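Local coordinates for DPSA (Streptomyces coelicolor, PDB 4CY9), which is a Dps-family, ferritin-like iron-binding protein that probably oxidises and stores iron inside a twelve-subunit shell and binds DNA, at residues N32-T37 and D113-G118; L36-V41 and D62-M67; I51-M56 and A107-L112; T117-G122 and R146-F151. All coordinates share one frame; numbering follows the deposited sequence. Where two conformers were deposited one is given.

Contact 1. Residues N32-T37 and D113-G118; sequences NDLHLT and DVVYTG
L34 meets V115 and Y116 in a small apolar helix-to-helix contact, buried near the centre of the subunit. It joins helix 14-44 to helix 105-133. No hydrogen bond crosses it. L34 does the work from the first helix. Its CG stands trans to the backbone N (chi1 177°), which sends both methyls out toward the other helix. CD1 sits 3.9 Å from V115 CG1 and 3.8 Å from Y116 CE1. CD2 lies at the phenol end, 3.9 Å from Y116 OH. The leucine crosses the tyrosine side chain at about a right angle, with CD1 oblique to the ring. This is core packing of the ferritin-like four-helix bundle. L148 of helix 135-158 and V64 of helix 50-77 also touch L34, so all four long helices meet here. Y116 OH is hydrogen-bonded to Q60 NE2 of helix 50-77, and the Y116 ring also meets F151. Cutting Y116 back to an alanine removes the ring and phenol; this would probably leave a gap beside both L34 methyls and take from Q60 NE2 its phenol partner. The V115 side chain, whose CG1 touches L34, also packs on Y98.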
loop_
_atom_site.group_PDB
_atom_site.type_symbol
_atom_site.label_atom_id
_atom_site.label_comp_id
_atom_site.label_asym_id
_atom_site.label_seq_id
_atom_site.Cartn_x
_atom_site.Cartn_y
_atom_site.Cartn_z
ATOM N N ASN A 32 2.353 13.774 28.232
ATOM C CA ASN A 32 2.190 14.940 27.348
ATOM C C ASN A 32 3.385 15.826 27.446
ATOM O O ASN A 32 3.884 16.318 26.417
ATOM C CB ASN A 32 0.952 15.699 27.802
ATOM C CG ASN A 32 -0.352 15.027 27.293
ATOM O OD1 ASN A 32 -0.356 14.255 26.323
ATOM N ND2 ASN A 32 -1.517 15.381 27.968
ATOM N N ASP A 33 3.921 16.007 28.673
ATOM C CA ASP A 33 5.141 16.851 28.758
ATOM C C ASP A 33 6.302 16.138 28.003
ATOM O O ASP A 33 7.067 16.800 27.281
ATOM C CB ASP A 33 5.479 16.956 30.259
ATOM C CG ASP A 33 6.495 18.086 30.593
ATOM O OD1 ASP A 33 7.298 18.530 29.723
ATOM O OD2 ASP A 33 6.372 18.536 31.767
ATOM N N LEU A 34 6.360 14.794 28.029
ATOM C CA LEU A 34 7.449 14.140 27.349
ATOM C C LEU A 34 7.323 14.308 25.804
ATOM O O LEU A 34 8.349 14.609 25.181
ATOM C CB LEU A 34 7.355 12.590 27.629
ATOM C CG LEU A 34 8.448 11.779 26.887
ATOM C CD1 LEU A 34 9.897 12.205 27.299
ATOM C CD2 LEU A 34 8.310 10.281 27.418
ATOM N N HIS A 35 6.133 14.105 25.211
ATOM C CA HIS A 35 6.188 14.306 23.738
ATOM C C HIS A 35 6.378 15.788 23.299
ATOM O O HIS A 35 7.021 16.042 22.297
ATOM C CB HIS A 35 4.994 13.679 22.979
ATOM C CG HIS A 35 3.627 14.271 23.264
ATOM N ND1 HIS A 35 3.160 15.385 22.593
ATOM C CD2 HIS A 35 2.535 13.719 23.945
ATOM C CE1 HIS A 35 1.823 15.625 22.964
ATOM N NE2 HIS A 35 1.453 14.620 23.794
ATOM N N LEU A 36 5.907 16.743 24.114
ATOM C CA LEU A 36 6.239 18.178 23.819
ATOM C C LEU A 36 7.755 18.329 23.940
ATOM O O LEU A 36 8.382 19.017 23.091
ATOM C CB LEU A 36 5.601 19.114 24.933
ATOM C CG LEU A 36 4.076 19.084 24.754
ATOM C CD1 LEU A 36 3.460 19.835 25.997
ATOM C CD2 LEU A 36 3.580 19.904 23.508
ATOM N N THR A 37 8.364 17.731 24.943
ATOM C CA THR A 37 9.786 17.918 25.176
ATOM C C THR A 37 10.585 17.167 24.088
ATOM O O THR A 37 11.633 17.682 23.631
ATOM C CB THR A 37 10.176 17.340 26.569
ATOM O OG1 THR A 37 9.498 18.183 27.552
ATOM C CG2 THR A 37 11.701 17.368 26.826
ATOM N N ASP A 113 18.125 11.609 28.933
ATOM C CA ASP A 113 18.327 10.406 29.768
ATOM C C ASP A 113 17.716 10.699 31.209
ATOM O O ASP A 113 16.968 9.869 31.757
ATOM C CB ASP A 113 19.802 10.077 29.873
ATOM C CG ASP A 113 20.088 8.809 30.668
ATOM O OD1 ASP A 113 19.207 7.974 30.753
ATOM O OD2 ASP A 113 21.262 8.621 31.113
ATOM N N VAL A 114 17.967 11.908 31.740
ATOM C CA VAL A 114 17.425 12.230 33.078
ATOM C C VAL A 114 15.909 12.380 33.022
ATOM O O VAL A 114 15.203 11.915 33.964
ATOM C CB VAL A 114 18.088 13.565 33.533
ATOM C CG1 VAL A 114 17.431 14.087 34.834
ATOM C CG2 VAL A 114 19.619 13.333 33.694
ATOM N N VAL A 115 15.366 12.969 31.934
ATOM C CA VAL A 115 13.911 13.092 31.800
ATOM C C VAL A 115 13.328 11.626 31.849
ATOM O O VAL A 115 12.318 11.402 32.543
ATOM C CB VAL A 115 13.533 13.741 30.446
ATOM C CG1 VAL A 115 12.019 13.650 30.241
ATOM C CG2 VAL A 115 13.917 15.261 30.566
ATOM N N TYR A 116 13.910 10.727 31.018
ATOM C CA TYR A 116 13.312 9.401 30.919
ATOM C C TYR A 116 13.445 8.649 32.267
ATOM O O TYR A 116 12.585 7.871 32.613
ATOM C CB TYR A 116 14.033 8.537 29.859
ATOM C CG TYR A 116 13.278 8.662 28.561
ATOM C CD1 TYR A 116 13.560 9.757 27.727
ATOM C CD2 TYR A 116 12.295 7.754 28.165
ATOM C CE1 TYR A 116 12.805 9.898 26.502
ATOM C CE2 TYR A 116 11.562 7.865 26.964
ATOM C CZ TYR A 116 11.841 8.935 26.157
ATOM O OH TYR A 116 11.099 9.145 25.006
ATOM N N THR A 117 14.515 8.891 33.035
ATOM C CA THR A 117 14.544 8.191 34.370
ATOM C C THR A 117 13.373 8.610 35.244
ATOM O O THR A 117 12.784 7.755 35.857
ATOM C CB THR A 117 15.894 8.480 35.037
ATOM O OG1 THR A 117 15.871 8.108 36.478
ATOM C CG2 THR A 117 16.901 7.957 34.353
ATOM N N GLY A 118 12.978 9.916 35.203
ATOM C CA GLY A 118 11.819 10.356 35.956
ATOM C C GLY A 118 10.535 9.719 35.443
ATOM O O GLY A 118 9.655 9.331 36.235
#

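Contact 2. Residues L36-V41 and D62-M67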
loop_
_atom_site.group_PDB
_atom_site.type_symbol
_atom_site.label_atom_id
_atom_site.label_comp_id
_atom_site.label_asym_id
_atom_site.label_seq_id
_atom_site.Cartn_x
_atom_site.Cartn_y
_atom_site.Cartn_z
ATOM N N LEU A 36 5.907 16.743 24.114
ATOM C CA LEU A 36 6.239 18.178 23.819
ATOM C C LEU A 36 7.755 18.329 23.940
ATOM O O LEU A 36 8.382 19.017 23.091
ATOM C CB LEU A 36 5.601 19.114 24.933
ATOM C CG LEU A 36 4.076 19.084 24.754
ATOM C CD1 LEU A 36 3.460 19.835 25.997
ATOM C CD2 LEU A 36 3.580 19.904 23.508
ATOM N N THR A 37 8.364 17.731 24.943
ATOM C CA THR A 37 9.786 17.918 25.176
ATOM C C THR A 37 10.585 17.167 24.088
ATOM O O THR A 37 11.633 17.682 23.631
ATOM C CB THR A 37 10.176 17.340 26.569
ATOM O OG1 THR A 37 9.498 18.183 27.552
ATOM C CG2 THR A 37 11.701 17.368 26.826
ATOM N N LEU A 38 10.115 15.999 23.641
ATOM C CA LEU A 38 10.873 15.316 22.534
ATOM C C LEU A 38 10.813 16.192 21.266
ATOM O O LEU A 38 11.836 16.238 20.570
ATOM C CB LEU A 38 10.154 13.967 22.206
ATOM C CG LEU A 38 10.441 12.919 23.365
ATOM C CD1 LEU A 38 9.434 11.750 23.101
ATOM C CD2 LEU A 38 11.882 12.369 23.236
ATOM N N LYS A 39 9.675 16.831 20.972
ATOM C CA LYS A 39 9.659 17.665 19.759
ATOM C C LYS A 39 10.592 18.840 19.983
ATOM O O LYS A 39 11.309 19.245 19.060
ATOM C CB LYS A 39 8.270 18.208 19.472
ATOM C CG LYS A 39 7.331 17.207 18.667
ATOM C CD LYS A 39 8.053 17.090 17.253
ATOM C CE LYS A 39 7.156 16.524 16.209
ATOM N NZ LYS A 39 7.960 16.494 14.920
ATOM N N HIS A 40 10.579 19.420 21.169
ATOM C CA HIS A 40 11.565 20.514 21.448
ATOM C C HIS A 40 12.997 20.100 21.194
ATOM O O HIS A 40 13.781 20.879 20.602
ATOM C CB HIS A 40 11.331 20.947 22.947
ATOM C CG HIS A 40 12.307 21.978 23.424
ATOM N ND1 HIS A 40 12.073 23.334 23.311
ATOM C CD2 HIS A 40 13.587 21.831 23.975
ATOM C CE1 HIS A 40 13.143 24.005 23.807
ATOM N NE2 HIS A 40 14.074 23.101 24.205
ATOM N N VAL A 41 13.361 18.899 21.643
ATOM C CA VAL A 41 14.729 18.436 21.383
ATOM C C VAL A 41 14.910 18.274 19.872
ATOM O O VAL A 41 15.957 18.625 19.288
ATOM C CB VAL A 41 15.004 17.105 22.149
ATOM C CG1 VAL A 41 16.397 16.609 21.771
ATOM C CG2 VAL A 41 14.982 17.423 23.689
ATOM N N ASP A 62 5.881 9.896 18.118
ATOM C CA ASP A 62 4.611 9.288 17.712
ATOM C C ASP A 62 4.152 8.222 18.709
ATOM O O ASP A 62 2.968 8.173 19.035
ATOM C CB ASP A 62 4.750 8.535 16.330
ATOM C CG ASP A 62 5.071 9.513 15.151
ATOM O OD1 ASP A 62 4.805 10.714 15.275
ATOM O OD2 ASP A 62 5.638 8.968 14.138
ATOM N N GLN A 63 5.097 7.424 19.195
ATOM C CA GLN A 63 4.780 6.346 20.149
ATOM C C GLN A 63 4.277 6.946 21.482
ATOM O O GLN A 63 3.286 6.425 22.125
ATOM C CB GLN A 63 6.032 5.450 20.421
ATOM C CG GLN A 63 5.589 4.314 21.336
ATOM C CD GLN A 63 6.034 2.803 21.114
ATOM O OE1 GLN A 63 6.934 2.399 20.341
ATOM N NE2 GLN A 63 5.362 1.969 21.870
ATOM N N VAL A 64 4.938 8.011 21.937
ATOM C CA VAL A 64 4.512 8.641 23.213
ATOM C C VAL A 64 3.156 9.345 23.081
ATOM O O VAL A 64 2.325 9.301 24.016
ATOM C CB VAL A 64 5.628 9.643 23.712
ATOM C CG1 VAL A 64 5.167 10.448 24.973
ATOM C CG2 VAL A 64 6.922 8.814 24.084
ATOM N N ARG A 65 2.912 9.969 21.931
ATOM C CA ARG A 65 1.542 10.538 21.751
ATOM C C ARG A 65 0.484 9.396 21.781
ATOM O O ARG A 65 -0.623 9.628 22.347
ATOM C CB ARG A 65 1.427 11.283 20.354
ATOM C CG ARG A 65 2.219 12.624 20.463
ATOM C CD ARG A 65 2.443 13.143 18.978
ATOM N NE ARG A 65 3.006 14.527 19.064
ATOM C CZ ARG A 65 3.351 15.228 17.941
ATOM N NH1 ARG A 65 3.302 14.598 16.722
ATOM N NH2 ARG A 65 3.731 16.461 18.112
ATOM N N ASP A 66 0.783 8.238 21.209
ATOM C CA ASP A 66 -0.138 7.110 21.244
ATOM C C ASP A 66 -0.348 6.652 22.725
ATOM O O ASP A 66 -1.475 6.320 23.142
ATOM C CB ASP A 66 0.379 5.903 20.425
ATOM C CG ASP A 66 0.231 6.078 18.882
ATOM O OD1 ASP A 66 -0.489 6.954 18.480
ATOM O OD2 ASP A 66 0.862 5.243 18.156
ATOM N N MET A 67 0.756 6.556 23.482
ATOM C CA MET A 67 0.657 6.178 24.939
ATOM C C MET A 67 -0.263 7.193 25.667
ATOM O O MET A 67 -1.146 6.731 26.425
ATOM C CB MET A 67 2.077 6.276 25.623
ATOM C CG MET A 67 2.970 5.107 25.058
ATOM S SD MET A 67 4.522 5.397 26.015
ATOM C CE MET A 67 5.564 4.393 24.946
#
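K39 and L38 of helix 14-44 face R65 and V64 of helix 50-77, and K39 is the side chain to trace. From its CB, which points toward the other helix, the chain first places CG opposite the carbonyl carbon (chi1 -84°). That puts CG 3.7 Å from R65 NH2, oblique to the guanidinium group. A bend at chi2 (-66°) then turns the chain. CD lies a little farther from NH2, but CE returns to within 3.9 Å of R65 NH2. The lysine thus lays its methylene groups across the end of the arginine, at about a right angle. NZ ends 5.3 Å from R65 NH2 and makes two salt bridges, one with D58 OD1 of the same chain and one with D69 OD1 of a second subunit. Deeper in the four-helix bundle, L38 CD1 touches V64 CG2 at 4.0 Å. F151, L112 and Y116 also pack on L38. R65 itself packs on R65 of the second subunit, so the polar half of the contact reaches a subunit interface. Two like charges lie close here, and the two aspartates probably offset the positive charge of K39 and make its approach to R65 tolerable.

Contact 3. Residues I51-M56 and A107-L112; sequences IAVHEM and AHLGAL
L109 of helix 105-133 packs against V53 and M56 of helix 50-77, and these three side chains carry the contact. Along 107-112, H108 is the first side chain turned toward helix 50-77. Its CB points that way, but its ring turns to other partners: ND1 is hydrogen-bonded to Y98 OH, and the side chain touches V45 and V41. L109 follows and divides its two methyls between the partners. CG stands opposite the carbonyl carbon (chi1 -73°), and the two branches then spread over helix 50-77. CD1 lies 4.1 Å from V53 CG2. CD2 lies 4.2 Å from V53 CG1 and 4.0 Å from M56 CE. V53 and L109 therefore run alongside each other in opposite directions, two methyls against two methyls. M56 reaches over with a chain that is extended as far as SD and bends at chi3 (95°), which brings CE to the leucine. Helix 135-158 adds V155 and H158 to L109, and F151 and H158 to M56. Apolar side chains meeting between long helices in this way form the core of the ferritin-like four-helix bundle; here they join helix 50-77 to helix 105-133.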
loop_
_atom_site.group_PDB
_atom_site.type_symbol
_atom_site.label_atom_id
_atom_site.label_comp_id
_atom_site.label_asym_id
_atom_site.label_seq_id
_atom_site.Cartn_x
_atom_site.Cartn_y
_atom_site.Cartn_z
ATOM N N ILE A 51 21.407 14.975 12.174
ATOM C CA ILE A 51 20.289 14.349 11.407
ATOM C C ILE A 51 19.964 13.026 12.094
ATOM O O ILE A 51 18.789 12.568 12.192
ATOM C CB ILE A 51 20.575 14.367 9.830
ATOM C CG1 ILE A 51 19.300 13.901 9.037
ATOM C CG2 ILE A 51 21.699 13.329 9.528
ATOM C CD1 ILE A 51 18.242 15.021 9.188
ATOM N N ALA A 52 20.997 12.317 12.586
ATOM C CA ALA A 52 20.710 11.049 13.207
ATOM C C ALA A 52 19.826 11.155 14.440
ATOM O O ALA A 52 18.877 10.358 14.606
ATOM C CB ALA A 52 22.044 10.319 13.593
ATOM N N VAL A 53 20.138 12.094 15.328
ATOM C CA VAL A 53 19.345 12.266 16.494
ATOM C C VAL A 53 17.911 12.793 16.162
ATOM O O VAL A 53 16.926 12.414 16.744
ATOM C CB VAL A 53 20.141 13.134 17.532
ATOM C CG1 VAL A 53 19.279 13.513 18.685
ATOM C CG2 VAL A 53 21.424 12.329 17.911
ATOM N N HIS A 54 17.921 13.778 15.245
ATOM C CA HIS A 54 16.678 14.458 14.855
ATOM C C HIS A 54 15.783 13.402 14.344
ATOM O O HIS A 54 14.613 13.352 14.768
ATOM C CB HIS A 54 17.057 15.479 13.754
ATOM C CG HIS A 54 15.942 16.128 13.084
ATOM N ND1 HIS A 54 15.391 17.357 13.583
ATOM C CD2 HIS A 54 15.355 15.857 11.878
ATOM C CE1 HIS A 54 14.352 17.714 12.689
ATOM N NE2 HIS A 54 14.324 16.821 11.659
ATOM N N GLU A 55 16.285 12.539 13.450
ATOM C CA GLU A 55 15.398 11.471 12.886
ATOM C C GLU A 55 15.078 10.465 13.963
ATOM O O GLU A 55 13.884 9.940 13.943
ATOM C CB GLU A 55 15.963 10.747 11.629
ATOM C CG GLU A 55 16.417 11.801 10.623
ATOM C CD GLU A 55 15.523 12.184 9.563
ATOM O OE1 GLU A 55 14.571 12.906 9.892
ATOM O OE2 GLU A 55 15.929 11.927 8.397
ATOM N N MET A 56 16.019 10.133 14.816
ATOM C CA MET A 56 15.694 9.025 15.814
ATOM C C MET A 56 14.496 9.359 16.854
ATOM O O MET A 56 13.731 8.497 17.367
ATOM C CB MET A 56 16.848 8.787 16.672
ATOM C CG MET A 56 16.642 7.819 17.856
ATOM S SD MET A 56 18.226 7.539 18.834
ATOM C CE MET A 56 18.189 8.738 20.245
ATOM N N ALA A 107 24.647 16.626 24.240
ATOM C CA ALA A 107 24.207 17.263 25.331
ATOM C C ALA A 107 22.644 17.053 25.587
ATOM O O ALA A 107 22.131 16.930 26.760
ATOM C CB ALA A 107 24.461 18.756 25.277
ATOM N N HIS A 108 21.876 17.187 24.520
ATOM C CA HIS A 108 20.416 16.931 24.683
ATOM C C HIS A 108 20.183 15.470 25.077
ATOM O O HIS A 108 19.267 15.196 25.897
ATOM C CB HIS A 108 19.703 17.158 23.373
ATOM C CG HIS A 108 19.302 18.577 23.184
ATOM N ND1 HIS A 108 18.332 19.144 23.974
ATOM C CD2 HIS A 108 19.644 19.554 22.174
ATOM C CE1 HIS A 108 18.105 20.449 23.611
ATOM N NE2 HIS A 108 18.907 20.712 22.502
ATOM N N LEU A 109 20.937 14.536 24.526
ATOM C CA LEU A 109 20.669 13.111 24.889
ATOM C C LEU A 109 20.999 12.924 26.389
ATOM O O LEU A 109 20.282 12.179 27.057
ATOM C CB LEU A 109 21.572 12.147 24.052
ATOM C CG LEU A 109 21.062 12.100 22.565
ATOM C CD1 LEU A 109 21.873 11.053 21.790
ATOM C CD2 LEU A 109 19.557 11.757 22.456
ATOM N N GLY A 110 22.088 13.522 26.931
ATOM C CA GLY A 110 22.341 13.510 28.374
ATOM C C GLY A 110 21.138 13.966 29.203
ATOM O O GLY A 110 20.779 13.349 30.231
ATOM N N ALA A 111 20.538 15.138 28.816
ATOM C CA ALA A 111 19.418 15.700 29.585
ATOM C C ALA A 111 18.164 14.838 29.354
ATOM O O ALA A 111 17.390 14.639 30.296
ATOM C CB ALA A 111 19.127 17.120 29.107
ATOM N N LEU A 112 17.957 14.307 28.161
ATOM C CA LEU A 112 16.803 13.462 27.966
ATOM C C LEU A 112 16.919 12.117 28.732
ATOM O O LEU A 112 15.891 11.548 29.169
ATOM C CB LEU A 112 16.688 13.282 26.441
ATOM C CG LEU A 112 15.408 12.696 25.898
ATOM C CD1 LEU A 112 14.168 13.488 26.308
ATOM C CD2 LEU A 112 15.487 12.550 24.367
#

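Contact 4. Residues T117-G122 and R146-F151; sequences TGVVEG and RDLEQF
In V120 a chi1 of 163° puts CG1 opposite the backbone N, and in E149 a chi1 of -72° puts CG opposite the carbonyl carbon. With these rotations the forked valine faces the stem of the glutamate. E149 CG sits between the two branches, 3.7 Å from V120 CG1 and 3.8 Å from V120 CG2. Beyond CG the glutamate is extended and crosses the valine at about a right angle, so its carboxylate also passes CG1. E149 OE2 comes within 3.4 Å of V120 CG1, a close contact between an oxygen and a methyl. The other half of the contact is apolar. V120 CG2 lies 4.1 Å from L148 CB, and V119 CG1 meets L148 CD1 at 3.9 Å. L148 also touches M67 of helix 50-77. The short axes of 117-122 and 146-151 approach to 9.8 Å and run nearly antiparallel, at 159°. They belong to helices 105-133 and 135-158, consecutive helices of the ferritin-like bundle. With an alanine in place of V120, both methyls that flank the E149 stem are gone, which would probably open a gap beside CG and leave the carboxylate held mainly by its salt bridges. The two carboxylate oxygens have separate mates. OE2 forms a salt bridge with R124 NH2 of the same chain, and OE1 forms one with R74 NH2 of a third subunit. The buried acid is thus neutralised from two chains, which probably keeps its negative charge stable. R74 links helix 135-158 to the third subunit, while R124 links it to helix 105-133.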
loop_
_atom_site.group_PDB
_atom_site.type_symbol
_atom_site.label_atom_id
_atom_site.label_comp_id
_atom_site.label_asym_id
_atom_site.label_seq_id
_atom_site.Cartn_x
_atom_site.Cartn_y
_atom_site.Cartn_z
ATOM N N THR A 117 14.515 8.891 33.035
ATOM C CA THR A 117 14.544 8.191 34.370
ATOM C C THR A 117 13.373 8.610 35.244
ATOM O O THR A 117 12.784 7.755 35.857
ATOM C CB THR A 117 15.894 8.480 35.037
ATOM O OG1 THR A 117 15.871 8.108 36.478
ATOM C CG2 THR A 117 16.901 7.957 34.353
ATOM N N GLY A 118 12.978 9.916 35.203
ATOM C CA GLY A 118 11.819 10.356 35.956
ATOM C C GLY A 118 10.535 9.719 35.443
ATOM O O GLY A 118 9.655 9.331 36.235
ATOM N N VAL A 119 10.413 9.654 34.113
ATOM C CA VAL A 119 9.178 9.137 33.545
ATOM C C VAL A 119 9.073 7.624 33.865
ATOM O O VAL A 119 7.993 7.101 34.253
ATOM C CB VAL A 119 9.186 9.335 31.978
ATOM C CG1 VAL A 119 7.900 8.648 31.452
ATOM C CG2 VAL A 119 8.961 10.865 31.659
ATOM N N VAL A 120 10.182 6.898 33.703
ATOM C CA VAL A 120 10.192 5.419 33.902
ATOM C C VAL A 120 9.890 5.167 35.404
ATOM O O VAL A 120 9.103 4.266 35.726
ATOM C CB VAL A 120 11.574 4.832 33.484
ATOM C CG1 VAL A 120 11.694 3.386 34.102
ATOM C CG2 VAL A 120 11.534 4.813 31.925
ATOM N N GLU A 121 10.513 5.904 36.281
ATOM C CA GLU A 121 10.209 5.630 37.704
ATOM C C GLU A 121 8.760 5.980 38.040
ATOM O O GLU A 121 8.163 5.205 38.835
ATOM C CB GLU A 121 11.150 6.508 38.669
ATOM C CG GLU A 121 12.547 5.914 38.527
ATOM C CD GLU A 121 13.618 6.781 39.282
ATOM O OE1 GLU A 121 13.376 7.958 39.602
ATOM O OE2 GLU A 121 14.746 6.277 39.421
ATOM N N GLY A 122 8.187 7.049 37.469
ATOM C CA GLY A 122 6.779 7.393 37.676
ATOM C C GLY A 122 5.876 6.293 37.146
ATOM O O GLY A 122 4.856 5.947 37.785
ATOM N N ARG A 146 7.823 -0.579 29.318
ATOM C CA ARG A 146 8.971 -1.258 28.613
ATOM C C ARG A 146 9.364 -0.476 27.370
ATOM O O ARG A 146 10.560 -0.249 27.122
ATOM C CB ARG A 146 8.567 -2.688 28.200
ATOM C CG ARG A 146 9.833 -3.402 27.564
ATOM C CD ARG A 146 9.590 -4.970 27.401
ATOM N NE ARG A 146 8.538 -5.183 26.363
ATOM C CZ ARG A 146 7.278 -5.541 26.639
ATOM N NH1 ARG A 146 6.826 -5.744 27.902
ATOM N NH2 ARG A 146 6.366 -5.669 25.613
ATOM N N ASP A 147 8.372 0.005 26.622
ATOM C CA ASP A 147 8.717 0.808 25.432
ATOM C C ASP A 147 9.498 2.084 25.814
ATOM O O ASP A 147 10.467 2.446 25.102
ATOM C CB ASP A 147 7.420 1.215 24.668
ATOM C CG ASP A 147 6.842 0.014 23.841
ATOM O OD1 ASP A 147 7.505 -1.012 23.649
ATOM O OD2 ASP A 147 5.707 0.168 23.383
ATOM N N LEU A 148 9.099 2.735 26.906
ATOM C CA LEU A 148 9.820 3.964 27.320
ATOM C C LEU A 148 11.232 3.575 27.740
ATOM O O LEU A 148 12.204 4.321 27.381
ATOM C CB LEU A 148 9.128 4.621 28.554
ATOM C CG LEU A 148 7.718 5.190 28.105
ATOM C CD1 LEU A 148 6.811 5.485 29.358
ATOM C CD2 LEU A 148 7.896 6.534 27.312
ATOM N N GLU A 149 11.400 2.463 28.495
ATOM C CA GLU A 149 12.769 2.068 28.878
ATOM C C GLU A 149 13.601 1.717 27.649
ATOM O O GLU A 149 14.831 1.959 27.650
ATOM C CB GLU A 149 12.691 0.809 29.764
ATOM C CG GLU A 149 12.151 1.176 31.129
ATOM C CD GLU A 149 11.926 -0.084 31.987
ATOM O OE1 GLU A 149 11.793 -1.226 31.451
ATOM O OE2 GLU A 149 11.719 0.114 33.244
ATOM N N GLN A 150 12.992 1.145 26.588
ATOM C CA GLN A 150 13.803 0.793 25.433
ATOM C C GLN A 150 14.227 2.064 24.678
ATOM O O GLN A 150 15.334 2.136 24.108
ATOM C CB GLN A 150 13.068 -0.169 24.431
ATOM C CG GLN A 150 12.835 -1.592 25.163
ATOM C CD GLN A 150 14.173 -2.269 25.529
ATOM O OE1 GLN A 150 15.204 -2.316 24.663
ATOM N NE2 GLN A 150 14.263 -2.652 26.719
ATOM N N PHE A 151 13.333 3.061 24.681
ATOM C CA PHE A 151 13.810 4.292 23.972
ATOM C C PHE A 151 14.864 4.992 24.862
ATOM O O PHE A 151 15.872 5.540 24.309
ATOM C CB PHE A 151 12.686 5.334 23.795
ATOM C CG PHE A 151 13.219 6.527 22.975
ATOM C CD1 PHE A 151 13.502 6.426 21.613
ATOM C CD2 PHE A 151 13.527 7.693 23.629
ATOM C CE1 PHE A 151 13.990 7.411 20.942
ATOM C CE2 PHE A 151 13.894 8.833 22.856
ATOM C CZ PHE A 151 14.165 8.639 21.486
#

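How the contacts relate
The four contacts join the four long helices of one ferritin-like bundle. Contacts 1 and 2 share helix 14-44 and overlap at L36 and T37, with centres about 8 Å apart. Contacts 1, 3 and 4 all use helix 105-133; contacts 1 and 4 share T117 and G118, with centres about 9 Å apart. Contact 3 lies farther along the bundle, its centre about 13 Å from those of contacts 1 and 2. Along the chain, contacts 1 and 2 start together. Contact 3 falls between the segments of contact 1 and alternates with those of contact 2, which closes before contact 4 opens. L34, V64 and L148 touch one another, linking contacts 1, 2 and 4 into one core.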